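C alpha-dehydrogenase (PDB 4YAC) is an NAD(H)-dependent short-chain dehydrogenase/reductase that probably oxidises the alpha-carbon alcohol of beta-aryl ether compounds during lignin breakdown. Local coordinates at residues Val61-Asp64 with Ala70-Ala73; Asp64-Ala69 with Gln111-Val116; Leu88-Gly93 with Asn117-Gly122; Ser95-Ile100 with Gly155-Thr160. One frame throughout, in Å; residues are numbered along the deposited sequence.

Interaction 1 (Val61-Asp64 with Ala70-Ala73); sequences VRLD and AYAA. With NAI (1,4-dihydronicotinamide adenine dinucleotide), chain B.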
loop_
_atom_site.group_PDB
_atom_site.type_symbol
_atom_site.label_atom_id
_atom_site.label_comp_id
_atom_site.label_asym_id
_atom_site.label_seq_id
_atom_site.Cartn_x
_atom_site.Cartn_y
_atom_site.Cartn_z
ATOM N N VAL A 61 22.093 9.250 17.130
ATOM C CA VAL A 61 22.895 8.403 16.262
ATOM C C VAL A 61 22.631 8.792 14.819
ATOM O O VAL A 61 21.479 8.842 14.385
ATOM C CB VAL A 61 22.597 6.902 16.471
ATOM C CG1 VAL A 61 21.119 6.581 16.237
ATOM C CG2 VAL A 61 23.487 6.050 15.571
ATOM N N ARG A 62 23.689 9.086 14.071
ATOM C CA ARG A 62 23.508 9.422 12.665
ATOM C C ARG A 62 23.359 8.140 11.860
ATOM O O ARG A 62 24.254 7.293 11.849
ATOM C CB ARG A 62 24.665 10.256 12.122
ATOM C CG ARG A 62 24.297 10.976 10.835
ATOM C CD ARG A 62 25.518 11.375 10.031
ATOM N NE ARG A 62 26.152 10.228 9.390
ATOM C CZ ARG A 62 25.674 9.613 8.313
ATOM N NH1 ARG A 62 24.544 10.025 7.750
ATOM N NH2 ARG A 62 26.322 8.577 7.798
ATOM N N LEU A 63 22.221 8.015 11.186
ATOM C CA LEU A 63 21.848 6.786 10.497
ATOM C C LEU A 63 21.040 7.067 9.241
ATOM O O LEU A 63 20.059 7.805 9.283
ATOM C CB LEU A 63 21.031 5.886 11.430
ATOM C CG LEU A 63 20.345 4.680 10.781
ATOM C CD1 LEU A 63 21.371 3.694 10.248
ATOM C CD2 LEU A 63 19.404 4.008 11.763
ATOM N N ASP A 64 21.475 6.470 8.132
ATOM C CA ASP A 64 20.677 6.356 6.916
ATOM C C ASP A 64 19.857 5.073 7.021
ATOM O O ASP A 64 20.408 3.977 6.991
ATOM C CB ASP A 64 21.579 6.336 5.674
ATOM C CG ASP A 64 20.797 6.287 4.367
ATOM O OD1 ASP A 64 19.563 6.095 4.396
ATOM O OD2 ASP A 64 21.430 6.424 3.298
ATOM N N ALA A 70 24.114 -0.535 8.681
ATOM C CA ALA A 70 24.226 0.575 9.620
ATOM C C ALA A 70 23.051 0.587 10.586
ATOM O O ALA A 70 23.205 0.969 11.741
ATOM C CB ALA A 70 24.314 1.895 8.879
ATOM N N TYR A 71 21.878 0.168 10.118
ATOM C CA TYR A 71 20.702 0.141 10.979
ATOM C C TYR A 71 20.946 -0.835 12.127
ATOM O O TYR A 71 20.705 -0.515 13.292
ATOM C CB TYR A 71 19.448 -0.250 10.185
ATOM C CG TYR A 71 18.163 0.338 10.731
ATOM C CD1 TYR A 71 17.899 0.346 12.094
ATOM C CD2 TYR A 71 17.216 0.893 9.881
ATOM C CE1 TYR A 71 16.730 0.886 12.592
ATOM C CE2 TYR A 71 16.036 1.438 10.372
ATOM C CZ TYR A 71 15.804 1.432 11.730
ATOM O OH TYR A 71 14.636 1.968 12.224
ATOM N N ALA A 72 21.457 -2.016 11.798
ATOM C CA ALA A 72 21.742 -3.020 12.813
ATOM C C ALA A 72 22.771 -2.493 13.808
ATOM O O ALA A 72 22.657 -2.724 15.014
ATOM C CB ALA A 72 22.233 -4.290 12.173
ATOM N N ALA A 73 23.771 -1.783 13.297
ATOM C CA ALA A 73 24.809 -1.214 14.150
ATOM C C ALA A 73 24.224 -0.150 15.073
ATOM O O ALA A 73 24.610 -0.051 16.240
ATOM C CB ALA A 73 25.928 -0.626 13.304
HETATM P PA NAI B . 11.230 16.829 8.234
HETATM O O1A NAI B . 12.090 17.301 7.088
HETATM O O2A NAI B . 10.946 18.014 9.174
HETATM O O5B NAI B . 11.974 15.692 9.026
HETATM C C5B NAI B . 12.399 14.554 8.349
HETATM C C4B NAI B . 13.583 13.998 9.020
HETATM O O4B NAI B . 13.816 12.649 8.492
HETATM C C3B NAI B . 14.774 14.792 8.747
HETATM O O3B NAI B . 15.497 15.048 9.944
HETATM C C2B NAI B . 15.556 14.011 7.822
HETATM O O2B NAI B . 16.963 14.290 7.949
HETATM C C1B NAI B . 15.243 12.640 8.166
HETATM N N9A NAI B . 15.541 11.703 7.117
HETATM C C8A NAI B . 15.256 11.793 5.788
HETATM N N7A NAI B . 15.718 10.711 5.139
HETATM C C5A NAI B . 16.320 9.877 6.042
HETATM C C6A NAI B . 16.967 8.646 5.997
HETATM N N6A NAI B . 17.137 7.929 4.772
HETATM N N1A NAI B . 17.461 8.102 7.144
HETATM C C2A NAI B . 17.342 8.729 8.329
HETATM N N3A NAI B . 16.719 9.917 8.417
HETATM C C4A NAI B . 16.210 10.510 7.308
HETATM O O3 NAI B . 9.905 16.240 7.697
HETATM P PN NAI B . 8.554 16.252 8.561
HETATM O O1N NAI B . 8.117 17.690 8.791
HETATM O O2N NAI B . 7.414 15.459 7.761
HETATM O O5D NAI B . 8.793 15.561 9.927
#
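Leu63 carries CG anti to its backbone N (chi1 169°), and Tyr71 does the same from its helix (chi1 -151°); together these torsions bring a leucine methyl over the tyrosine ring. In the Rossmann-type fold of short-chain dehydrogenases, this contact ties the residues just past edge strand 57-62 to the first turns of helix 68-81, the next helix in the chain. The two methyls of Leu63 divide the work. CD2 sits above the centre of the Tyr71 ring in a CH-pi contact, 4.0 Å from the ring centroid and 12° off the ring normal, while the two side chains cross at about a right angle. CD1 presses on the helix backbone instead, 3.5 Å from Ala70 C, and meets the methyl of the same residue with 3.7 Å between Leu63 CD1 and Ala70 CB. No hydrogen bond spans the contact, which is held by apolar packing alone; Ala74, one turn further along the helix, also touches Leu63. With an alanine in place of Leu63 both methyls are gone, and the Tyr71 ring would probably lose the cover on this face and be freer to tilt into the gap opened between strand end and helix. The backbone of Leu63 meanwhile serves the NADH pocket: its carbonyl comes close to the adenine, with Leu63 O 3.0 Å from C2A of the cofactor.

Interaction 2 (Asp64-Ala69 with Gln111-Val116); sequences DLTDRA and QMDVNV. With NAI (1,4-dihydronicotinamide adenine dinucleotide), chain B.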
loop_
_atom_site.group_PDB
_atom_site.type_symbol
_atom_site.label_atom_id
_atom_site.label_comp_id
_atom_site.label_asym_id
_atom_site.label_seq_id
_atom_site.Cartn_x
_atom_site.Cartn_y
_atom_site.Cartn_z
ATOM N N ASP A 64 21.475 6.470 8.132
ATOM C CA ASP A 64 20.677 6.356 6.916
ATOM C C ASP A 64 19.857 5.073 7.021
ATOM O O ASP A 64 20.408 3.977 6.991
ATOM C CB ASP A 64 21.579 6.336 5.674
ATOM C CG ASP A 64 20.797 6.287 4.367
ATOM O OD1 ASP A 64 19.563 6.095 4.396
ATOM O OD2 ASP A 64 21.430 6.424 3.298
ATOM N N LEU A 65 18.543 5.215 7.155
ATOM C CA LEU A 65 17.663 4.077 7.405
ATOM C C LEU A 65 17.642 3.084 6.253
ATOM O O LEU A 65 17.211 1.939 6.428
ATOM C CB LEU A 65 16.240 4.565 7.678
ATOM C CG LEU A 65 16.109 5.575 8.814
ATOM C CD1 LEU A 65 14.772 6.271 8.745
ATOM C CD2 LEU A 65 16.312 4.907 10.166
ATOM N N THR A 66 18.087 3.520 5.076
ATOM C CA THR A 66 18.119 2.645 3.907
ATOM C C THR A 66 19.344 1.731 3.926
ATOM O O THR A 66 19.461 0.828 3.099
ATOM C CB THR A 66 18.105 3.461 2.587
ATOM O OG1 THR A 66 19.354 4.146 2.414
ATOM C CG2 THR A 66 16.960 4.468 2.594
ATOM N N ASP A 67 20.246 1.962 4.881
ATOM C CA ASP A 67 21.465 1.169 5.034
ATOM C C ASP A 67 21.255 0.105 6.111
ATOM O O ASP A 67 21.333 0.398 7.301
ATOM C CB ASP A 67 22.641 2.086 5.395
ATOM C CG ASP A 67 23.988 1.367 5.404
ATOM O OD1 ASP A 67 24.043 0.158 5.712
ATOM O OD2 ASP A 67 25.008 2.029 5.115
ATOM N N ARG A 68 21.007 -1.129 5.684
ATOM C CA ARG A 68 20.612 -2.199 6.594
ATOM C C ARG A 68 21.709 -2.522 7.600
ATOM O O ARG A 68 21.434 -2.732 8.788
ATOM C CB ARG A 68 20.236 -3.447 5.792
ATOM C CG ARG A 68 18.889 -3.311 5.092
ATOM C CD ARG A 68 18.688 -4.334 3.994
ATOM N NE ARG A 68 17.354 -4.223 3.412
ATOM C CZ ARG A 68 16.966 -4.851 2.309
ATOM N NH1 ARG A 68 17.813 -5.635 1.658
ATOM N NH2 ARG A 68 15.732 -4.693 1.855
ATOM N N ALA A 69 22.951 -2.548 7.133
ATOM C CA ALA A 69 24.075 -2.858 8.010
ATOM C C ALA A 69 24.208 -1.795 9.093
ATOM O O ALA A 69 24.387 -2.106 10.280
ATOM C CB ALA A 69 25.360 -2.967 7.207
ATOM N N GLN A 111 12.072 7.867 -2.794
ATOM C CA GLN A 111 10.930 7.875 -1.883
ATOM C C GLN A 111 10.556 6.461 -1.442
ATOM O O GLN A 111 10.198 6.246 -0.283
ATOM C CB GLN A 111 9.736 8.573 -2.534
ATOM C CG GLN A 111 9.973 10.061 -2.757
ATOM C CD GLN A 111 8.759 10.782 -3.306
ATOM O OE1 GLN A 111 7.753 10.942 -2.615
ATOM N NE2 GLN A 111 8.849 11.222 -4.554
ATOM N N MET A 112 10.652 5.494 -2.353
ATOM C CA MET A 112 10.411 4.097 -2.004
ATOM C C MET A 112 11.415 3.622 -0.954
ATOM O O MET A 112 11.046 2.958 0.016
ATOM C CB MET A 112 10.500 3.202 -3.242
ATOM C CG MET A 112 9.271 3.257 -4.127
ATOM S SD MET A 112 7.866 2.352 -3.435
ATOM C CE MET A 112 6.532 3.373 -4.014
ATOM N N ASP A 113 12.682 3.976 -1.134
ATOM C CA ASP A 113 13.728 3.468 -0.250
ATOM C C ASP A 113 13.553 4.005 1.175
ATOM O O ASP A 113 13.618 3.245 2.139
ATOM C CB ASP A 113 15.119 3.826 -0.798
ATOM C CG ASP A 113 16.199 2.835 -0.380
ATOM O OD1 ASP A 113 15.869 1.753 0.151
ATOM O OD2 ASP A 113 17.389 3.135 -0.611
ATOM N N VAL A 114 13.322 5.305 1.321
ATOM C CA VAL A 114 13.171 5.876 2.664
ATOM C C VAL A 114 11.824 5.520 3.281
ATOM O O VAL A 114 11.762 5.071 4.423
ATOM C CB VAL A 114 13.309 7.412 2.659
ATOM C CG1 VAL A 114 13.138 7.976 4.074
ATOM C CG2 VAL A 114 14.651 7.823 2.095
ATOM N N ASN A 115 10.748 5.719 2.530
ATOM C CA ASN A 115 9.410 5.601 3.100
ATOM C C ASN A 115 8.958 4.161 3.310
ATOM O O ASN A 115 8.172 3.890 4.218
ATOM C CB ASN A 115 8.393 6.326 2.218
ATOM C CG ASN A 115 8.592 7.830 2.209
ATOM O OD1 ASN A 115 9.523 8.356 2.830
ATOM N ND2 ASN A 115 7.716 8.532 1.498
ATOM N N VAL A 116 9.436 3.240 2.474
ATOM C CA VAL A 116 9.023 1.849 2.592
ATOM C C VAL A 116 10.170 0.994 3.122
ATOM O O VAL A 116 10.039 0.382 4.180
ATOM C CB VAL A 116 8.521 1.276 1.257
ATOM C CG1 VAL A 116 7.915 -0.109 1.480
ATOM C CG2 VAL A 116 7.481 2.200 0.645
HETATM P PA NAI B . 11.230 16.829 8.234
HETATM O O1A NAI B . 12.090 17.301 7.088
HETATM O O2A NAI B . 10.946 18.014 9.174
HETATM O O5B NAI B . 11.974 15.692 9.026
HETATM C C5B NAI B . 12.399 14.554 8.349
HETATM C C4B NAI B . 13.583 13.998 9.020
HETATM O O4B NAI B . 13.816 12.649 8.492
HETATM C C3B NAI B . 14.774 14.792 8.747
HETATM O O3B NAI B . 15.497 15.048 9.944
HETATM C C2B NAI B . 15.556 14.011 7.822
HETATM O O2B NAI B . 16.963 14.290 7.949
HETATM C C1B NAI B . 15.243 12.640 8.166
HETATM N N9A NAI B . 15.541 11.703 7.117
HETATM C C8A NAI B . 15.256 11.793 5.788
HETATM N N7A NAI B . 15.718 10.711 5.139
HETATM C C5A NAI B . 16.320 9.877 6.042
HETATM C C6A NAI B . 16.967 8.646 5.997
HETATM N N6A NAI B . 17.137 7.929 4.772
HETATM N N1A NAI B . 17.461 8.102 7.144
HETATM C C2A NAI B . 17.342 8.729 8.329
HETATM N N3A NAI B . 16.719 9.917 8.417
HETATM C C4A NAI B . 16.210 10.510 7.308
HETATM O O3 NAI B . 9.905 16.240 7.697
HETATM P PN NAI B . 8.554 16.252 8.561
HETATM O O1N NAI B . 8.117 17.690 8.791
HETATM O O2N NAI B . 7.414 15.459 7.761
HETATM O O5D NAI B . 8.793 15.561 9.927
HETATM O O HOH W 1 17.214 -0.385 2.022
#
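Asp64 OD1 is gripped by three donors, two of them from Thr66, the residue that reaches across to Asp113. Thr66 OG1 donates to Asp64 OD1 at 2.8 Å, and Thr66 N closes an Asx turn on Asp64 OD1 at 3.0 Å; both arrive from the same face of the carboxylate, well out of its plane. The third is the cofactor, whose N6A lies 3.1 Å from Asp64 OD1. This turn forms part of the adenine pocket of the Rossmann-type fold, and Leu65 N adds an almost straight bond (173°) to adenine N1A. Thr66 thus holds the first-shell carboxylate in place while its other side packs on helix 105-133. There the CB of Thr66 rests 3.3 Å from Asp113 OD2, the two side chains crossing at about a right angle, and Thr66 CG2 meets Val114 CG2 at 4.1 Å. Val114 in turn lies against the adenine amino group, so helix and turn share the ligand. Nearby, Arg68 makes a salt bridge with Asp109 of the second subunit. The direct contact has no hydrogen bond, but one water spans it, donating to Thr66 O at 2.8 Å and to Asp113 OD1 at 3.1 Å.

Interaction 3 (Leu88-Gly93 with Asn117-Gly122); sequences LCNTAG and NGVING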
loop_
_atom_site.group_PDB
_atom_site.type_symbol
_atom_site.label_atom_id
_atom_site.label_comp_id
_atom_site.label_asym_id
_atom_site.label_seq_id
_atom_site.Cartn_x
_atom_site.Cartn_y
_atom_site.Cartn_z
ATOM N N LEU A 88 9.596 1.158 19.046
ATOM C CA LEU A 88 10.177 1.578 17.777
ATOM C C LEU A 88 9.210 2.508 17.057
ATOM O O LEU A 88 8.064 2.136 16.801
ATOM C CB LEU A 88 10.499 0.367 16.900
ATOM C CG LEU A 88 10.931 0.689 15.465
ATOM C CD1 LEU A 88 12.263 1.418 15.455
ATOM C CD2 LEU A 88 10.998 -0.578 14.623
ATOM N N CYS A 89 9.676 3.713 16.739
ATOM C CA CYS A 89 8.861 4.700 16.041
ATOM C C CYS A 89 9.427 4.901 14.646
ATOM O O CYS A 89 10.421 5.608 14.467
ATOM C CB CYS A 89 8.820 6.032 16.800
ATOM S SG CYS A 89 8.107 5.936 18.454
ATOM N N ASN A 90 8.805 4.254 13.666
ATOM C CA ASN A 90 9.195 4.405 12.271
ATOM C C ASN A 90 8.511 5.630 11.681
ATOM O O ASN A 90 7.412 5.528 11.138
ATOM C CB ASN A 90 8.826 3.158 11.464
ATOM C CG ASN A 90 9.376 1.880 12.065
ATOM O OD1 ASN A 90 10.539 1.534 11.869
ATOM N ND2 ASN A 90 8.528 1.157 12.784
ATOM N N THR A 91 9.161 6.788 11.783
ATOM C CA THR A 91 8.500 8.055 11.486
ATOM C C THR A 91 9.191 8.852 10.382
ATOM O O THR A 91 8.554 9.682 9.733
ATOM C CB THR A 91 8.394 8.894 12.777
ATOM O OG1 THR A 91 7.644 8.146 13.740
ATOM C CG2 THR A 91 7.695 10.229 12.540
ATOM N N ALA A 92 10.473 8.592 10.149
ATOM C CA ALA A 92 11.182 9.266 9.063
ATOM C C ALA A 92 10.434 9.074 7.755
ATOM O O ALA A 92 9.886 8.009 7.488
ATOM C CB ALA A 92 12.601 8.742 8.937
ATOM N N GLY A 93 10.391 10.124 6.950
ATOM C CA GLY A 93 9.772 10.040 5.644
ATOM C C GLY A 93 10.155 11.231 4.802
ATOM O O GLY A 93 10.511 12.283 5.334
ATOM N N ASN A 117 11.290 0.939 2.409
ATOM C CA ASN A 117 12.406 0.120 2.871
ATOM C C ASN A 117 12.947 0.588 4.217
ATOM O O ASN A 117 13.374 -0.234 5.016
ATOM C CB ASN A 117 13.544 0.093 1.846
ATOM C CG ASN A 117 13.295 -0.890 0.718
ATOM O OD1 ASN A 117 12.642 -1.918 0.902
ATOM N ND2 ASN A 117 13.827 -0.582 -0.457
ATOM N N GLY A 118 12.928 1.891 4.481
ATOM C CA GLY A 118 13.404 2.392 5.765
ATOM C C GLY A 118 12.584 1.845 6.920
ATOM O O GLY A 118 13.122 1.536 7.994
ATOM N N VAL A 119 11.279 1.725 6.698
ATOM C CA VAL A 119 10.371 1.179 7.703
ATOM C C VAL A 119 10.552 -0.333 7.812
ATOM O O VAL A 119 10.627 -0.877 8.918
ATOM C CB VAL A 119 8.901 1.509 7.371
ATOM C CG1 VAL A 119 7.954 0.861 8.378
ATOM C CG2 VAL A 119 8.689 3.015 7.340
ATOM N N ILE A 120 10.614 -1.010 6.666
ATOM C CA ILE A 120 10.880 -2.447 6.648
ATOM C C ILE A 120 12.183 -2.747 7.386
ATOM O O ILE A 120 12.253 -3.671 8.202
ATOM C CB ILE A 120 10.973 -2.998 5.213
ATOM C CG1 ILE A 120 9.610 -2.930 4.529
ATOM C CG2 ILE A 120 11.470 -4.449 5.214
ATOM C CD1 ILE A 120 9.676 -3.154 3.038
ATOM N N ASN A 121 13.214 -1.964 7.089
ATOM C CA ASN A 121 14.528 -2.185 7.680
ATOM C C ASN A 121 14.498 -2.070 9.203
ATOM O O ASN A 121 15.114 -2.871 9.902
ATOM C CB ASN A 121 15.549 -1.202 7.107
ATOM C CG ASN A 121 15.893 -1.489 5.654
ATOM O OD1 ASN A 121 15.587 -2.562 5.123
ATOM N ND2 ASN A 121 16.548 -0.527 5.005
ATOM N N GLY A 122 13.777 -1.082 9.717
ATOM C CA GLY A 122 13.655 -0.925 11.157
ATOM C C GLY A 122 12.888 -2.073 11.776
ATOM O O GLY A 122 13.313 -2.653 12.780
HETATM O O HOH W 2 12.626 2.435 10.494
#
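Strand 88-90 and helix 117-122 run nearly antiparallel (168°), their axes 9.0 Å apart, and the backbones come nearest at Asn90 and Val119, with 5.7 Å between their CA atoms. The strand lies in the middle of the parallel sheet, and the helix belongs to the beta-alpha-beta crossover leading from it to strand 137-142. Asn90 points toward the helix: its CB packs against Val119 CG1 at 3.9 Å. Leu88 holds CG anti to its backbone N (chi1 172°), which helps carry CD2 to within 3.6 Å of Gly122 O. Gly122 suits this spot, because a CB there would fall 2.7 Å from Asn90 OD1. Both polar atoms of the Asn90 amide have partners: ND2 binds Leu140 O on the neighbouring strand, while a water donates both to Asn90 OD1 (2.7 Å) and to Gly118 O (2.7 Å). Asn90 also begins the Asn-Thr-Ala-Gly sequence that corresponds to the NNAG motif of this family, known for stabilising the central sheet. A single amide therefore links two strands and a helix, one side directly and the other through water, so that the buried group keeps a hydrogen-bond partner at each polar atom.

Interaction 4 (Ser95-Ile100 with Gly155-Thr160); sequences SQFGPI and GIYCTT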
loop_
_atom_site.group_PDB
_atom_site.type_symbol
_atom_site.label_atom_id
_atom_site.label_comp_id
_atom_site.label_asym_id
_atom_site.label_seq_id
_atom_site.Cartn_x
_atom_site.Cartn_y
_atom_site.Cartn_z
ATOM N N SER A 95 9.188 13.357 0.804
ATOM C CA SER A 95 8.175 13.537 -0.223
ATOM C C SER A 95 8.608 14.533 -1.284
ATOM O O SER A 95 9.258 15.535 -0.994
ATOM C CB SER A 95 6.858 13.997 0.400
ATOM O OG SER A 95 7.018 15.238 1.066
ATOM N N GLN A 96 8.241 14.223 -2.523
ATOM C CA GLN A 96 8.369 15.155 -3.630
ATOM C C GLN A 96 7.206 14.885 -4.571
ATOM O O GLN A 96 7.010 13.757 -5.025
ATOM C CB GLN A 96 9.710 15.000 -4.345
ATOM C CG GLN A 96 10.090 16.198 -5.206
ATOM C CD GLN A 96 11.591 16.412 -5.277
ATOM O OE1 GLN A 96 12.119 17.370 -4.712
ATOM N NE2 GLN A 96 12.285 15.521 -5.974
ATOM N N PHE A 97 6.428 15.929 -4.833
ATOM C CA PHE A 97 5.205 15.815 -5.616
ATOM C C PHE A 97 5.414 16.292 -7.047
ATOM O O PHE A 97 6.311 17.090 -7.321
ATOM C CB PHE A 97 4.085 16.618 -4.950
ATOM C CG PHE A 97 3.859 16.259 -3.509
ATOM C CD1 PHE A 97 3.799 14.933 -3.110
ATOM C CD2 PHE A 97 3.722 17.250 -2.551
ATOM C CE1 PHE A 97 3.593 14.604 -1.787
ATOM C CE2 PHE A 97 3.519 16.923 -1.226
ATOM C CZ PHE A 97 3.456 15.598 -0.843
ATOM N N GLY A 98 4.583 15.789 -7.954
ATOM C CA GLY A 98 4.627 16.181 -9.349
ATOM C C GLY A 98 3.739 15.274 -10.176
ATOM O O GLY A 98 3.321 14.222 -9.699
ATOM N N PRO A 99 3.442 15.676 -11.420
ATOM C CA PRO A 99 2.639 14.822 -12.303
ATOM C C PRO A 99 3.267 13.447 -12.420
ATOM O O PRO A 99 4.481 13.367 -12.596
ATOM C CB PRO A 99 2.676 15.553 -13.649
ATOM C CG PRO A 99 3.074 16.950 -13.329
ATOM C CD PRO A 99 3.925 16.886 -12.104
ATOM N N ILE A 100 2.475 12.388 -12.317
ATOM C CA ILE A 100 3.049 11.050 -12.273
ATOM C C ILE A 100 3.766 10.723 -13.581
ATOM O O ILE A 100 4.730 9.961 -13.584
ATOM C CB ILE A 100 1.978 9.970 -11.982
ATOM C CG1 ILE A 100 2.625 8.596 -11.775
ATOM C CG2 ILE A 100 0.962 9.890 -13.107
ATOM C CD1 ILE A 100 3.685 8.548 -10.694
ATOM N N GLY A 155 1.361 10.802 -6.433
ATOM C CA GLY A 155 1.380 9.406 -6.843
ATOM C C GLY A 155 2.424 8.534 -6.168
ATOM O O GLY A 155 2.105 7.465 -5.647
ATOM N N ILE A 156 3.678 8.973 -6.188
ATOM C CA ILE A 156 4.751 8.212 -5.557
ATOM C C ILE A 156 4.532 8.158 -4.051
ATOM O O ILE A 156 4.523 7.081 -3.462
ATOM C CB ILE A 156 6.139 8.816 -5.859
ATOM C CG1 ILE A 156 6.423 8.752 -7.363
ATOM C CG2 ILE A 156 7.222 8.064 -5.095
ATOM C CD1 ILE A 156 7.738 9.380 -7.775
ATOM N N TYR A 157 4.346 9.326 -3.441
ATOM C CA TYR A 157 4.135 9.428 -2.000
ATOM C C TYR A 157 2.998 8.520 -1.527
ATOM O O TYR A 157 3.146 7.781 -0.554
ATOM C CB TYR A 157 3.845 10.886 -1.626
ATOM C CG TYR A 157 3.691 11.144 -0.147
ATOM C CD1 TYR A 157 4.792 11.152 0.696
ATOM C CD2 TYR A 157 2.445 11.407 0.400
ATOM C CE1 TYR A 157 4.653 11.398 2.049
ATOM C CE2 TYR A 157 2.295 11.656 1.751
ATOM C CZ TYR A 157 3.401 11.651 2.570
ATOM O OH TYR A 157 3.253 11.899 3.917
ATOM N N CYS A 158 1.873 8.573 -2.232
ATOM C CA CYS A 158 0.699 7.774 -1.903
ATOM C C CYS A 158 1.011 6.285 -1.972
ATOM O O CYS A 158 0.618 5.519 -1.089
ATOM C CB CYS A 158 -0.448 8.130 -2.855
ATOM S SG CYS A 158 -1.932 7.111 -2.714
ATOM N N THR A 159 1.730 5.879 -3.014
ATOM C CA THR A 159 2.116 4.484 -3.167
ATOM C C THR A 159 2.907 4.020 -1.939
ATOM O O THR A 159 2.633 2.950 -1.401
ATOM C CB THR A 159 2.947 4.256 -4.442
ATOM O OG1 THR A 159 2.173 4.644 -5.583
ATOM C CG2 THR A 159 3.312 2.789 -4.587
ATOM N N THR A 160 3.859 4.832 -1.481
ATOM C CA THR A 160 4.689 4.437 -0.337
ATOM C C THR A 160 3.892 4.357 0.958
ATOM O O THR A 160 4.178 3.522 1.810
ATOM C CB THR A 160 5.892 5.396 -0.097
ATOM O OG1 THR A 160 5.444 6.678 0.364
ATOM C CG2 THR A 160 6.737 5.552 -1.354
HETATM O O HOH W 3 4.562 11.986 -4.680
HETATM O O HOH W 4 1.728 12.048 -9.034
#
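Phe97 turns its edge to the face of Tyr157 in a T-shaped pair, the ring centroids 5.7 Å apart and the planes at 84°. Phe97 CZ lies over that face, but the closest approach of the two aromatic residues is at the root of the tyrosine, where Phe97 CE1 comes 3.7 Å from Tyr157 CB; this CB and a water both sit at the phenylalanine edge, in its plane. Ser95 adds its methylene group, with CB 3.5 Å from Tyr157 CD1. The tyrosine can lean into the loop because its CG stands anti to the backbone N (chi1 -176°).

Around the rings, two waters join the loop 95-100 to the first turn of helix 155-174. One accepts from Tyr157 N at 2.9 Å and donates to Gln96 O; the other accepts from Gly155 N at 2.9 Å and donates to Gly98 O, so water takes up the N-H groups of Gly155 and Tyr157 in the first turn. Beyond them, Ile100 CD1 meets Ile156 CG1 at 4.3 Å, and Glu174 of the second subunit binds Ile100 N. Replacing Tyr157 with an alanine would probably leave the Phe97 edge without its aromatic partner and open a gap beside Ser95, letting this part of the loop shift. Tyr157 opens the Tyr-X-X-X-Lys sequence of short-chain dehydrogenases and its side chain lies about 7 Å from the bound NADH (nearest atoms), consistent with the active-site tyrosine of this family, with the loop 95-100 packed alongside it.

How the interactions relate
Interactions 1 and 3 are buried against the central sheet, and the Tyr71 ring connects them: Leu63 covers one of its faces, while its OH lies 3.2 Å from Gly122 CA. Interaction 1 is apolar, whereas interaction 3 buries an amide that a water links to its helix; interactions 2 and 4 are partly buried, and waters bridge them too. Helix 105-133 serves both interaction 2 and interaction 3, and Asn121 links these two by probable hydrogen bonds to Leu65 O and Arg68 NE. Interactions 1 and 2 share Asp64 and the NADH adenine; interaction 4, about 26 Å from interaction 1 between centres, is aromatic and joined to interaction 2 through Asn115 with Thr160 and Gln111 with Gln96.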